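Local coordinates for putative uncharacterized protein PH0594 (Pyrococcus horikoshii, PDB 4HXF) that is a self-compartmentalizing hexameric serine protease, an acylaminoacyl peptidase built of a beta-propeller and an alpha/beta-hydrolase domain that probably cleaves peptides, at residues N112-S115 with R116-L119; E210-L213 with F214-V217; E295-K298 with G299-I303; A319-P322 with A323-Y326; Q454-R457 with E458-G461. All blocks are in the same frame, centred on the assembly; numbering follows the deposited sequence.

Interaction 1 of 5, residues N112-S115 with R116-L119; sequences NQDS and RRLL
Asp-114 and Arg-117 meet in a hairpin turn, where both oxygens of the carboxylate are engaged. Its OD1 takes two backbone N-H groups: Arg-117 N, 2.9 Å from Asp-114 OD1 and on the syn side, and Arg-116 N, which reaches the same oxygen from farther above the carboxylate plane. The other oxygen, Asp-114 OD2, lies 2.9 Å from Arg-117 NE and 3.2 Å from Arg-117 NH2 in a side-on salt bridge that keeps to the guanidinium plane. CG of Asp-114 sits between its own backbone N and carbonyl carbon (chi1 68°), which turns the carboxylate toward the N-H groups of the next two residues. Asn-112 closes the packed side. Its ND2 lies over one face of the Arg-117 guanidinium, its OD1 accepts from Asp-114 N at 2.9 Å in an Asx turn, and its backbone N bonds to Arg-117 O. Asp-181 takes a further salt bridge from Arg-117 NH2, and Trp-178 packs on both Asn-112 and Arg-117.

Gln-113 points away on the exposed solvent side. Arg-116 leaves the turn extended, but its end is anchored by a salt bridge with Asp-158 and by Asp-337 O of a second subunit. A type I beta turn from Asn-112 to Ser-115, tied down by aspartate and asparagine side chains, thus joins strands 106-111 and 117-124, the first two of a four-stranded propeller blade.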
loop_
_atom_site.group_PDB
_atom_site.type_symbol
_atom_site.label_atom_id
_atom_site.label_comp_id
_atom_site.label_asym_id
_atom_site.label_seq_id
_atom_site.Cartn_x
_atom_site.Cartn_y
_atom_site.Cartn_z
ATOM N N ASN A 112 34.754 16.358 18.296
ATOM C CA ASN A 112 35.569 17.254 19.102
ATOM C C ASN A 112 36.362 16.432 20.105
ATOM O O ASN A 112 35.948 15.304 20.519
ATOM C CB ASN A 112 34.631 18.230 19.770
ATOM C CG ASN A 112 35.352 19.351 20.568
ATOM O OD1 ASN A 112 35.646 19.199 21.766
ATOM N ND2 ASN A 112 35.707 20.427 19.865
ATOM N N GLN A 113 37.449 17.023 20.551
ATOM C CA GLN A 113 38.295 16.468 21.612
ATOM C C GLN A 113 37.520 16.145 22.906
ATOM O O GLN A 113 37.974 15.313 23.702
ATOM C CB GLN A 113 39.435 17.461 21.878
ATOM C CG GLN A 113 38.993 18.770 22.573
ATOM C CD GLN A 113 40.132 19.866 22.641
ATOM O OE1 GLN A 113 41.327 19.581 22.373
ATOM N NE2 GLN A 113 39.752 21.084 23.000
ATOM N N ASP A 114 36.376 16.785 23.155
ATOM C CA ASP A 114 35.549 16.504 24.341
ATOM C C ASP A 114 34.719 15.238 24.351
ATOM O O ASP A 114 34.077 14.933 25.354
ATOM C CB ASP A 114 34.647 17.710 24.634
ATOM C CG ASP A 114 33.548 17.966 23.579
ATOM O OD1 ASP A 114 33.256 17.180 22.660
ATOM O OD2 ASP A 114 32.955 19.056 23.711
ATOM N N SER A 115 34.734 14.510 23.229
ATOM C CA SER A 115 33.905 13.295 23.085
ATOM C C SER A 115 32.420 13.536 23.347
ATOM O O SER A 115 31.696 12.610 23.734
ATOM C CB SER A 115 34.411 12.151 23.943
ATOM O OG SER A 115 35.808 11.800 23.691
ATOM N N ARG A 116 31.999 14.742 23.041
ATOM C CA ARG A 116 30.574 15.176 23.236
ATOM C C ARG A 116 30.015 15.798 21.994
ATOM O O ARG A 116 28.941 15.426 21.527
ATOM C CB ARG A 116 30.471 16.118 24.415
ATOM C CG ARG A 116 29.031 16.579 24.592
ATOM C CD ARG A 116 28.800 17.271 25.900
ATOM N NE ARG A 116 27.347 17.679 25.943
ATOM C CZ ARG A 116 26.725 18.215 26.971
ATOM N NH1 ARG A 116 27.347 18.415 28.098
ATOM N NH2 ARG A 116 25.433 18.591 26.885
ATOM N N ARG A 117 30.726 16.732 21.351
ATOM C CA ARG A 117 30.272 17.366 20.181
ATOM C C ARG A 117 30.822 16.757 18.890
ATOM O O ARG A 117 31.962 16.256 18.874
ATOM C CB ARG A 117 30.630 18.877 20.200
ATOM C CG ARG A 117 29.900 19.707 21.239
ATOM C CD ARG A 117 30.518 21.105 21.312
ATOM N NE ARG A 117 31.827 21.024 21.923
ATOM C CZ ARG A 117 32.739 22.012 21.926
ATOM N NH1 ARG A 117 32.477 23.158 21.353
ATOM N NH2 ARG A 117 33.857 21.906 22.601
ATOM N N LEU A 118 29.970 16.742 17.885
ATOM C CA LEU A 118 30.350 16.365 16.510
ATOM C C LEU A 118 30.357 17.650 15.687
ATOM O O LEU A 118 29.565 18.562 15.901
ATOM C CB LEU A 118 29.354 15.397 15.875
ATOM C CG LEU A 118 29.354 14.053 16.483
ATOM C CD1 LEU A 118 28.212 13.193 15.864
ATOM C CD2 LEU A 118 30.693 13.287 16.126
ATOM N N LEU A 119 31.291 17.768 14.746
ATOM C CA LEU A 119 31.124 18.681 13.630
ATOM C C LEU A 119 30.615 17.948 12.450
ATOM O O LEU A 119 31.259 16.970 12.024
ATOM C CB LEU A 119 32.458 19.334 13.285
ATOM C CG LEU A 119 32.527 20.242 12.022
ATOM C CD1 LEU A 119 31.535 21.424 12.141
ATOM C CD2 LEU A 119 33.970 20.663 11.648
#

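Interaction 2 of 5, residues E210-L213 with F214-V217; sequences EEKL and FEKV
Lys-212 and Glu-215 join in a salt bridge along strand 209-217, an outermost strand of a four-stranded propeller blade, where a classic beta bulge interrupts the pairing: Leu-213 and Phe-214 both face Ile-202 on strand 200-206. Across this irregularity the lysine and glutamate, three residues apart, come together on the exposed surface. Lys-212 leaves the backbone with CG opposite its N (chi1 -167°) and runs straight to CD before bending at chi3 (-83°), a kink that turns the ammonium toward Glu-215. The glutamate starts in the same way, but folds at chi2 to bring its carboxylate round. On the way, Lys-212 CG passes 3.6 Å from Phe-214 O.

In the bulge, Leu-213 and Phe-214 share one first torsion, each with CG anti to the carbonyl carbon. Leu-213 CB touches the ring of Phe-214 at CD1, 3.8 Å away, while the carbonyl oxygen of Leu-213 lies over one face of that ring. Phe-214 also makes edge-to-face contacts with Tyr-249 and Phe-219, so the ring belongs to an aromatic cluster that includes residues beyond this blade. At the surface, Lys-212 NZ approaches Glu-215 OE1 from above the carboxylate plane, 53° out of it, at 2.8 Å.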
loop_
_atom_site.group_PDB
_atom_site.type_symbol
_atom_site.label_atom_id
_atom_site.label_comp_id
_atom_site.label_asym_id
_atom_site.label_seq_id
_atom_site.Cartn_x
_atom_site.Cartn_y
_atom_site.Cartn_z
ATOM N N GLU A 210 34.768 34.846 13.354
ATOM C CA GLU A 210 35.898 34.226 12.623
ATOM C C GLU A 210 36.990 35.235 12.394
ATOM O O GLU A 210 36.763 36.461 12.406
ATOM C CB GLU A 210 35.457 33.608 11.245
ATOM C CG GLU A 210 35.117 34.603 10.198
ATOM C CD GLU A 210 34.509 33.997 8.944
ATOM O OE1 GLU A 210 34.266 34.847 8.081
ATOM O OE2 GLU A 210 34.410 32.755 8.803
ATOM N N GLU A 211 38.181 34.694 12.226
ATOM C CA GLU A 211 39.312 35.469 11.801
ATOM C C GLU A 211 39.991 34.730 10.635
ATOM O O GLU A 211 40.065 33.476 10.611
ATOM C CB GLU A 211 40.285 35.684 12.946
ATOM C CG GLU A 211 41.137 34.512 13.343
ATOM C CD GLU A 211 42.219 34.921 14.339
ATOM O OE1 GLU A 211 42.450 36.142 14.480
ATOM O OE2 GLU A 211 42.841 34.036 14.955
ATOM N N LYS A 212 40.457 35.511 9.671
ATOM C CA LYS A 212 41.108 34.950 8.506
ATOM C C LYS A 212 42.517 34.558 8.818
ATOM O O LYS A 212 43.303 35.356 9.376
ATOM C CB LYS A 212 41.062 35.929 7.328
ATOM C CG LYS A 212 41.433 35.259 6.035
ATOM C CD LYS A 212 41.460 36.250 4.902
ATOM C CE LYS A 212 40.121 36.494 4.348
ATOM N NZ LYS A 212 40.190 37.708 3.440
ATOM N N LEU A 213 42.911 33.350 8.500
ATOM C CA LEU A 213 44.274 32.930 8.772
ATOM C C LEU A 213 45.154 33.097 7.541
ATOM O O LEU A 213 46.355 33.436 7.630
ATOM C CB LEU A 213 44.333 31.445 9.266
ATOM C CG LEU A 213 43.680 31.043 10.558
ATOM C CD1 LEU A 213 43.943 29.532 10.707
ATOM C CD2 LEU A 213 44.323 31.828 11.761
ATOM N N PHE A 214 44.596 32.718 6.404
ATOM C CA PHE A 214 45.275 32.759 5.140
ATOM C C PHE A 214 44.397 33.250 4.068
ATOM O O PHE A 214 43.188 32.924 3.977
ATOM C CB PHE A 214 45.781 31.344 4.675
ATOM C CG PHE A 214 46.822 30.759 5.556
ATOM C CD1 PHE A 214 46.470 29.863 6.542
ATOM C CD2 PHE A 214 48.171 31.181 5.471
ATOM C CE1 PHE A 214 47.395 29.355 7.454
ATOM C CE2 PHE A 214 49.127 30.633 6.368
ATOM C CZ PHE A 214 48.721 29.736 7.352
ATOM N N GLU A 215 45.001 33.944 3.094
ATOM C CA GLU A 215 44.263 34.444 1.986
ATOM C C GLU A 215 44.900 33.997 0.690
ATOM O O GLU A 215 46.111 34.286 0.499
ATOM C CB GLU A 215 44.289 35.969 2.094
ATOM C CG GLU A 215 43.876 36.614 0.836
ATOM C CD GLU A 215 42.463 37.056 0.845
ATOM O OE1 GLU A 215 42.216 38.081 1.554
ATOM O OE2 GLU A 215 41.679 36.459 0.078
ATOM N N LYS A 216 44.136 33.375 -0.193
ATOM C CA LYS A 216 44.555 32.942 -1.539
ATOM C C LYS A 216 45.819 32.093 -1.484
ATOM O O LYS A 216 46.886 32.435 -2.100
ATOM C CB LYS A 216 44.672 34.134 -2.484
ATOM C CG LYS A 216 44.704 33.750 -3.925
ATOM C CD LYS A 216 44.542 35.036 -4.829
ATOM C CE LYS A 216 44.462 34.702 -6.271
ATOM N NZ LYS A 216 43.790 35.914 -6.925
ATOM N N VAL A 217 45.708 31.007 -0.728
ATOM C CA VAL A 217 46.846 30.060 -0.571
ATOM C C VAL A 217 46.448 28.766 -1.300
ATOM O O VAL A 217 45.223 28.483 -1.532
ATOM C CB VAL A 217 47.171 29.776 0.863
ATOM C CG1 VAL A 217 47.890 31.016 1.479
ATOM C CG2 VAL A 217 45.913 29.348 1.620
#

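Interaction 3 of 5, residues E295-K298 with G299-I303; sequences EIAK and GKHWI
The imidazole of His-301 is flanked on both faces: the backbone N of Gly-299 lies 3.2 Å above one, offset toward the rim, and Ile-303 CD1 lies 3.6 Å above the opposite one, also near the rim. At the edge, in the ring plane, is the carbonyl group of Ala-297. Here His-301 NE2 donates to Ala-297 O at 3.0 Å, and although the acceptor is nearly coplanar with the ring, the donor stands 67° out of the carbonyl plane and the N-H...O angle is 143°, making a bent bond. A chi1 of 61° wedges His-301 CG between the main-chain nitrogen and carbonyl, which brings the ring to the carbonyl of Ala-297. The apolar side is completed by Ala-297 CB, 4.1 Å from both Ile-303 CD1 and His-301 CE1.

The backbone around the ring is tightly folded. Lys-300 forms the centre of an inverse gamma turn, whose His-301 N to Gly-299 O bond is weak, while Asn-285 OD1 accepts from Gly-299 N and Ser-283 OG bonds to Gly-299 O.

The segment links two successive four-stranded propeller sheets, leaving strand 293-295 through a classic beta bulge at Ile-296 and Ala-297, opposite Leu-286, and entering strand 302-308. Tyr-314 of strand 312-317 packs on Ala-297 and Ile-303, while Lys-316 of that strand and Asn-285 of strand 283-289 both touch the buried His-301.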
loop_
_atom_site.group_PDB
_atom_site.type_symbol
_atom_site.label_atom_id
_atom_site.label_comp_id
_atom_site.label_asym_id
_atom_site.label_seq_id
_atom_site.Cartn_x
_atom_site.Cartn_y
_atom_site.Cartn_z
ATOM N N GLU A 295 60.342 5.242 7.082
ATOM C CA GLU A 295 59.565 4.256 6.346
ATOM C C GLU A 295 58.758 3.372 7.273
ATOM O O GLU A 295 59.275 2.906 8.281
ATOM C CB GLU A 295 60.497 3.394 5.515
ATOM C CG GLU A 295 59.867 2.395 4.572
ATOM C CD GLU A 295 60.927 1.485 3.946
ATOM O OE1 GLU A 295 60.719 0.274 3.967
ATOM O OE2 GLU A 295 61.922 2.018 3.443
ATOM N N ILE A 296 57.465 3.175 6.953
ATOM C CA ILE A 296 56.624 2.240 7.690
ATOM C C ILE A 296 56.192 1.038 6.837
ATOM O O ILE A 296 56.483 -0.091 7.189
ATOM C CB ILE A 296 55.358 2.854 8.298
ATOM C CG1 ILE A 296 55.665 4.101 9.101
ATOM C CG2 ILE A 296 54.764 1.839 9.224
ATOM C CD1 ILE A 296 56.450 3.750 10.357
ATOM N N ALA A 297 55.568 1.244 5.677
ATOM C CA ALA A 297 55.084 0.161 4.834
ATOM C C ALA A 297 55.348 0.580 3.409
ATOM O O ALA A 297 54.514 1.303 2.784
ATOM C CB ALA A 297 53.583 -0.166 5.107
ATOM N N LYS A 298 56.451 0.068 2.895
ATOM C CA LYS A 298 56.860 0.392 1.513
ATOM C C LYS A 298 56.965 -0.915 0.795
ATOM O O LYS A 298 57.612 -1.867 1.312
ATOM C CB LYS A 298 58.204 1.136 1.562
ATOM C CG LYS A 298 58.835 1.350 0.188
ATOM C CD LYS A 298 60.083 2.222 0.185
ATOM C CE LYS A 298 60.684 2.289 -1.233
ATOM N NZ LYS A 298 62.124 2.736 -1.102
ATOM N N GLY A 299 56.390 -1.035 -0.369
ATOM C CA GLY A 299 56.556 -2.292 -1.167
ATOM C C GLY A 299 55.731 -2.174 -2.422
ATOM O O GLY A 299 55.265 -1.072 -2.831
ATOM N N LYS A 300 55.539 -3.335 -3.062
ATOM C CA LYS A 300 54.696 -3.414 -4.274
ATOM C C LYS A 300 53.240 -3.476 -3.860
ATOM O O LYS A 300 52.575 -4.543 -3.897
ATOM C CB LYS A 300 55.104 -4.646 -5.102
ATOM C CG LYS A 300 56.505 -4.541 -5.671
ATOM C CD LYS A 300 56.726 -5.771 -6.575
ATOM C CE LYS A 300 57.746 -5.571 -7.720
ATOM N NZ LYS A 300 57.323 -6.309 -9.030
ATOM N N HIS A 301 52.692 -2.320 -3.442
ATOM C CA HIS A 301 51.353 -2.281 -2.838
ATOM C C HIS A 301 50.815 -0.876 -2.867
ATOM O O HIS A 301 51.555 0.069 -3.173
ATOM C CB HIS A 301 51.371 -2.819 -1.404
ATOM C CG HIS A 301 52.237 -2.048 -0.435
ATOM N ND1 HIS A 301 52.984 -2.681 0.532
ATOM C CD2 HIS A 301 52.383 -0.681 -0.203
ATOM C CE1 HIS A 301 53.596 -1.734 1.270
ATOM N NE2 HIS A 301 53.223 -0.502 0.804
ATOM N N TRP A 302 49.543 -0.753 -2.567
ATOM C CA TRP A 302 48.879 0.573 -2.304
ATOM C C TRP A 302 48.298 0.586 -0.943
ATOM O O TRP A 302 47.424 -0.248 -0.633
ATOM C CB TRP A 302 47.768 0.848 -3.285
ATOM C CG TRP A 302 48.172 1.467 -4.595
ATOM C CD1 TRP A 302 49.236 1.090 -5.355
ATOM C CD2 TRP A 302 47.506 2.530 -5.378
ATOM N NE1 TRP A 302 49.302 1.806 -6.525
ATOM C CE2 TRP A 302 48.272 2.685 -6.583
ATOM C CE3 TRP A 302 46.405 3.328 -5.167
ATOM C CZ2 TRP A 302 47.950 3.599 -7.560
ATOM C CZ3 TRP A 302 46.079 4.268 -6.175
ATOM C CH2 TRP A 302 46.861 4.414 -7.309
ATOM N N ILE A 303 48.791 1.478 -0.110
ATOM C CA ILE A 303 48.207 1.791 1.232
ATOM C C ILE A 303 46.988 2.683 1.035
ATOM O O ILE A 303 47.166 3.890 0.707
ATOM C CB ILE A 303 49.216 2.353 2.241
ATOM C CG1 ILE A 303 50.446 1.457 2.396
ATOM C CG2 ILE A 303 48.506 2.632 3.615
ATOM C CD1 ILE A 303 50.205 -0.029 2.772
#

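Interaction 4 of 5, residues A319-P322 with A323-Y326; sequences ATRP and AELY
Arg-321 and Glu-324 form a salt bridge between the loop after strand 312-317 and the start of strand 324-328, the two middle strands of a four-stranded propeller sheet. Arg-321 NH1 lies 3.0 Å from Glu-324 OE1. The oxygen is in the guanidinium plane, whereas NH1 meets OE1 from above the carboxylate plane, 44° out of it. The two flat groups are turned at right angles. Neither chain is extended: the arginine bends at chi2 (-68°) and again at chi3, the glutamate at chi2 (-74°), and these bends bring NH1 and OE1 together on the side of the Pro-322 carbonyl oxygen.

A water lies between them. It accepts from Arg-321 NE at 2.9 Å and donates both to Glu-324 OE1, at 2.8 Å, and to the carbonyl oxygen of Pro-322, tying the ion pair to the backbone. Farther out, Asp-337 makes a second salt bridge with Arg-321 NH1, and Glu-324 OE2 is held by Thr-336 OG1 and the backbone N of Tyr-338. These partners fix both oxygens of the buried carboxylate and would probably favour its charged form. Phe-343 of helix 340-343 packs on Arg-321 and Pro-322. Besides the arginine and the water, Glu-324 OE1 accepts from the backbone N of Asn-339, while the water hydrogen bond to Pro-322 O is 2.7 Å long.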
loop_
_atom_site.group_PDB
_atom_site.type_symbol
_atom_site.label_atom_id
_atom_site.label_comp_id
_atom_site.label_asym_id
_atom_site.label_seq_id
_atom_site.Cartn_x
_atom_site.Cartn_y
_atom_site.Cartn_z
ATOM N N ALA A 319 48.460 -5.925 -6.376
ATOM C CA ALA A 319 47.997 -6.218 -7.731
ATOM C C ALA A 319 47.062 -7.428 -7.745
ATOM O O ALA A 319 46.196 -7.466 -8.614
ATOM C CB ALA A 319 49.139 -6.499 -8.681
ATOM N N THR A 320 47.260 -8.315 -6.777
ATOM C CA THR A 320 46.465 -9.548 -6.832
ATOM C C THR A 320 45.483 -9.734 -5.660
ATOM O O THR A 320 44.854 -10.770 -5.596
ATOM C CB THR A 320 47.381 -10.789 -6.918
ATOM O OG1 THR A 320 48.229 -10.890 -5.742
ATOM C CG2 THR A 320 48.203 -10.766 -8.178
ATOM N N ARG A 321 45.356 -8.793 -4.741
ATOM C CA ARG A 321 44.427 -8.889 -3.586
ATOM C C ARG A 321 43.805 -7.529 -3.272
ATOM O O ARG A 321 44.525 -6.554 -3.080
ATOM C CB ARG A 321 45.152 -9.315 -2.275
ATOM C CG ARG A 321 45.485 -10.838 -2.267
ATOM C CD ARG A 321 44.197 -11.668 -2.181
ATOM N NE ARG A 321 43.557 -11.548 -0.845
ATOM C CZ ARG A 321 43.783 -12.339 0.224
ATOM N NH1 ARG A 321 43.232 -12.064 1.436
ATOM N NH2 ARG A 321 44.580 -13.403 0.074
ATOM N N PRO A 322 42.508 -7.504 -3.136
ATOM C CA PRO A 322 41.875 -6.341 -2.500
ATOM C C PRO A 322 42.424 -6.115 -1.140
ATOM O O PRO A 322 42.994 -7.006 -0.493
ATOM C CB PRO A 322 40.382 -6.719 -2.429
ATOM C CG PRO A 322 40.185 -7.777 -3.543
ATOM C CD PRO A 322 41.507 -8.537 -3.544
ATOM N N ALA A 323 42.156 -4.915 -0.628
ATOM C CA ALA A 323 42.684 -4.467 0.653
ATOM C C ALA A 323 42.349 -5.425 1.777
ATOM O O ALA A 323 41.245 -5.947 1.904
ATOM C CB ALA A 323 42.129 -3.058 1.056
ATOM N N GLU A 324 43.332 -5.587 2.642
ATOM C CA GLU A 324 43.155 -6.194 3.945
ATOM C C GLU A 324 43.758 -5.247 4.964
ATOM O O GLU A 324 44.587 -4.410 4.653
ATOM C CB GLU A 324 43.821 -7.608 4.064
ATOM C CG GLU A 324 43.302 -8.680 3.130
ATOM C CD GLU A 324 41.932 -9.259 3.462
ATOM O OE1 GLU A 324 41.395 -9.983 2.589
ATOM O OE2 GLU A 324 41.388 -9.038 4.600
ATOM N N LEU A 325 43.481 -5.478 6.246
ATOM C CA LEU A 325 43.955 -4.608 7.330
ATOM C C LEU A 325 45.181 -5.193 7.952
ATOM O O LEU A 325 45.337 -6.446 8.110
ATOM C CB LEU A 325 42.887 -4.411 8.430
ATOM C CG LEU A 325 43.056 -3.295 9.483
ATOM C CD1 LEU A 325 42.933 -1.895 8.845
ATOM C CD2 LEU A 325 41.993 -3.596 10.588
ATOM N N TYR A 326 46.057 -4.272 8.265
ATOM C CA TYR A 326 47.319 -4.534 8.933
ATOM C C TYR A 326 47.617 -3.588 10.111
ATOM O O TYR A 326 47.032 -2.512 10.286
ATOM C CB TYR A 326 48.462 -4.279 7.908
ATOM C CG TYR A 326 48.478 -5.230 6.743
ATOM C CD1 TYR A 326 47.514 -5.123 5.736
ATOM C CD2 TYR A 326 49.349 -6.288 6.693
ATOM C CE1 TYR A 326 47.478 -6.032 4.705
ATOM C CE2 TYR A 326 49.328 -7.228 5.652
ATOM C CZ TYR A 326 48.404 -7.077 4.653
ATOM O OH TYR A 326 48.350 -8.007 3.648
HETATM O O HOH W 1 41.786 -9.340 -0.066
#

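Interaction 5 of 5, residues Q454-R457 with E458-G461; sequences QADR and ERIG
The backbone folds into a type I beta turn from Asp-456 to Arg-459, closed by Arg-459 N donating to Asp-456 O at 2.9 Å. The Asp-456 side chain reinforces the turn. With chi1 at -168°, CG trans to the main-chain nitrogen, the carboxylate lies alongside the residues that follow: OD1 accepts from Glu-458 N at 3.0 Å, approached from above the carboxylate plane, and also touches Glu-458 CB. The other oxygen, OD2, belongs to Arg-459. Its NE comes within 2.8 Å of Asp-456 OD2 from above the plane, whereas Arg-459 NH2, 3.1 Å away, meets the anti lone pair of Asp-456 OD2. Both bonds lie close to the plane of the guanidinium, whose chain bends at chi3 (-71°) to present this side-on edge, and the two flat groups are inclined by 69°.

On another side of the turn, Ile-460 CD1 packs 3.6 Å from Arg-457 O. A water donates to that same Arg-457 O at 2.8 Å and accepts from Ile-460 N, bridging the turn where the chain enters strand 460-465. Ile-460 also packs against Leu-449 of helix 436-451, and Arg-459 NH1 bonds to the backbone O of Lys-605.

The turn leads from the short strand 455-456 into a strand of the eight-stranded alpha/beta-hydrolase sheet. One carboxylate pairs with the arginine charge through one oxygen and receives a backbone N-H at the other, which restrains its rotation and probably favours the ionised form of Asp-456.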
loop_
_atom_site.group_PDB
_atom_site.type_symbol
_atom_site.label_atom_id
_atom_site.label_comp_id
_atom_site.label_asym_id
_atom_site.label_seq_id
_atom_site.Cartn_x
_atom_site.Cartn_y
_atom_site.Cartn_z
ATOM N N GLN A 454 55.699 -14.513 -27.618
ATOM C CA GLN A 454 54.377 -15.173 -27.717
ATOM C C GLN A 454 53.172 -14.194 -27.766
ATOM O O GLN A 454 52.040 -14.630 -27.927
ATOM C CB GLN A 454 54.239 -16.101 -26.545
ATOM C CG GLN A 454 55.157 -17.297 -26.605
ATOM C CD GLN A 454 55.177 -18.008 -25.275
ATOM O OE1 GLN A 454 55.878 -17.540 -24.351
ATOM N NE2 GLN A 454 54.366 -19.053 -25.131
ATOM N N ALA A 455 53.411 -12.902 -27.616
ATOM C CA ALA A 455 52.431 -11.844 -27.713
ATOM C C ALA A 455 52.189 -11.656 -29.217
ATOM O O ALA A 455 53.133 -11.537 -29.980
ATOM C CB ALA A 455 52.941 -10.557 -27.025
ATOM N N ASP A 456 50.922 -11.787 -29.634
ATOM C CA ASP A 456 50.525 -11.680 -31.043
ATOM C C ASP A 456 50.390 -10.236 -31.477
ATOM O O ASP A 456 49.385 -9.573 -31.140
ATOM C CB ASP A 456 49.191 -12.380 -31.256
ATOM C CG ASP A 456 48.833 -12.571 -32.708
ATOM O OD1 ASP A 456 49.490 -11.986 -33.580
ATOM O OD2 ASP A 456 47.961 -13.404 -32.992
ATOM N N ARG A 457 51.410 -9.753 -32.198
ATOM C CA ARG A 457 51.443 -8.397 -32.687
ATOM C C ARG A 457 50.277 -8.067 -33.578
ATOM O O ARG A 457 49.997 -6.894 -33.758
ATOM C CB ARG A 457 52.749 -8.145 -33.491
ATOM C CG ARG A 457 54.058 -8.210 -32.759
ATOM C CD ARG A 457 55.251 -8.264 -33.740
ATOM N NE ARG A 457 56.533 -7.905 -33.109
ATOM C CZ ARG A 457 57.162 -8.651 -32.202
ATOM N NH1 ARG A 457 58.320 -8.228 -31.665
ATOM N NH2 ARG A 457 56.636 -9.807 -31.810
ATOM N N GLU A 458 49.631 -9.063 -34.185
ATOM C CA GLU A 458 48.512 -8.863 -35.026
ATOM C C GLU A 458 47.174 -8.790 -34.270
ATOM O O GLU A 458 46.137 -8.544 -34.865
ATOM C CB GLU A 458 48.448 -9.957 -36.129
ATOM C CG GLU A 458 49.617 -9.781 -37.113
ATOM C CD GLU A 458 49.727 -8.340 -37.732
ATOM O OE1 GLU A 458 48.669 -7.697 -38.188
ATOM O OE2 GLU A 458 50.897 -7.805 -37.696
ATOM N N ARG A 459 47.182 -8.986 -32.940
ATOM C CA ARG A 459 45.932 -8.868 -32.167
ATOM C C ARG A 459 46.204 -8.078 -30.884
ATOM O O ARG A 459 46.082 -8.600 -29.761
ATOM C CB ARG A 459 45.361 -10.248 -31.834
ATOM C CG ARG A 459 44.818 -11.038 -33.072
ATOM C CD ARG A 459 44.198 -12.351 -32.584
ATOM N NE ARG A 459 45.255 -13.249 -32.142
ATOM C CZ ARG A 459 45.100 -14.268 -31.319
ATOM N NH1 ARG A 459 43.919 -14.599 -30.840
ATOM N NH2 ARG A 459 46.149 -14.991 -31.013
ATOM N N ILE A 460 46.482 -6.781 -31.070
ATOM C CA ILE A 460 46.663 -5.830 -29.962
ATOM C C ILE A 460 45.472 -4.888 -29.901
ATOM O O ILE A 460 45.142 -4.276 -30.917
ATOM C CB ILE A 460 47.919 -5.002 -30.121
ATOM C CG1 ILE A 460 49.144 -5.956 -30.312
ATOM C CG2 ILE A 460 48.121 -4.109 -28.838
ATOM C CD1 ILE A 460 50.467 -5.169 -30.578
ATOM N N GLY A 461 44.838 -4.801 -28.743
ATOM C CA GLY A 461 43.744 -3.864 -28.527
ATOM C C GLY A 461 44.154 -2.871 -27.463
ATOM O O GLY A 461 45.226 -3.017 -26.811
HETATM O O HOH W 2 47.542 -5.600 -33.588
#

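How the interactions relate
The five contacts follow one another along the chain without nesting. Interactions 1 and 2 belong to successive four-stranded sheets, their centres about 24 Å apart. Interactions 3 and 4 are the nearest pair, with centres about 12 Å and nearest atoms about 5 Å apart, and both reach the sheet that contains strands 302-308 and 324-328. Interaction 5 lies across the chain's centre from interactions 1 and 2, about 59 and 57 Å from them between centres. All five lie where the chain turns, bulges or enters a strand; four are in the beta-propeller and one in the alpha/beta-hydrolase domain, while interaction 1 also touches a second subunit of the hexamer.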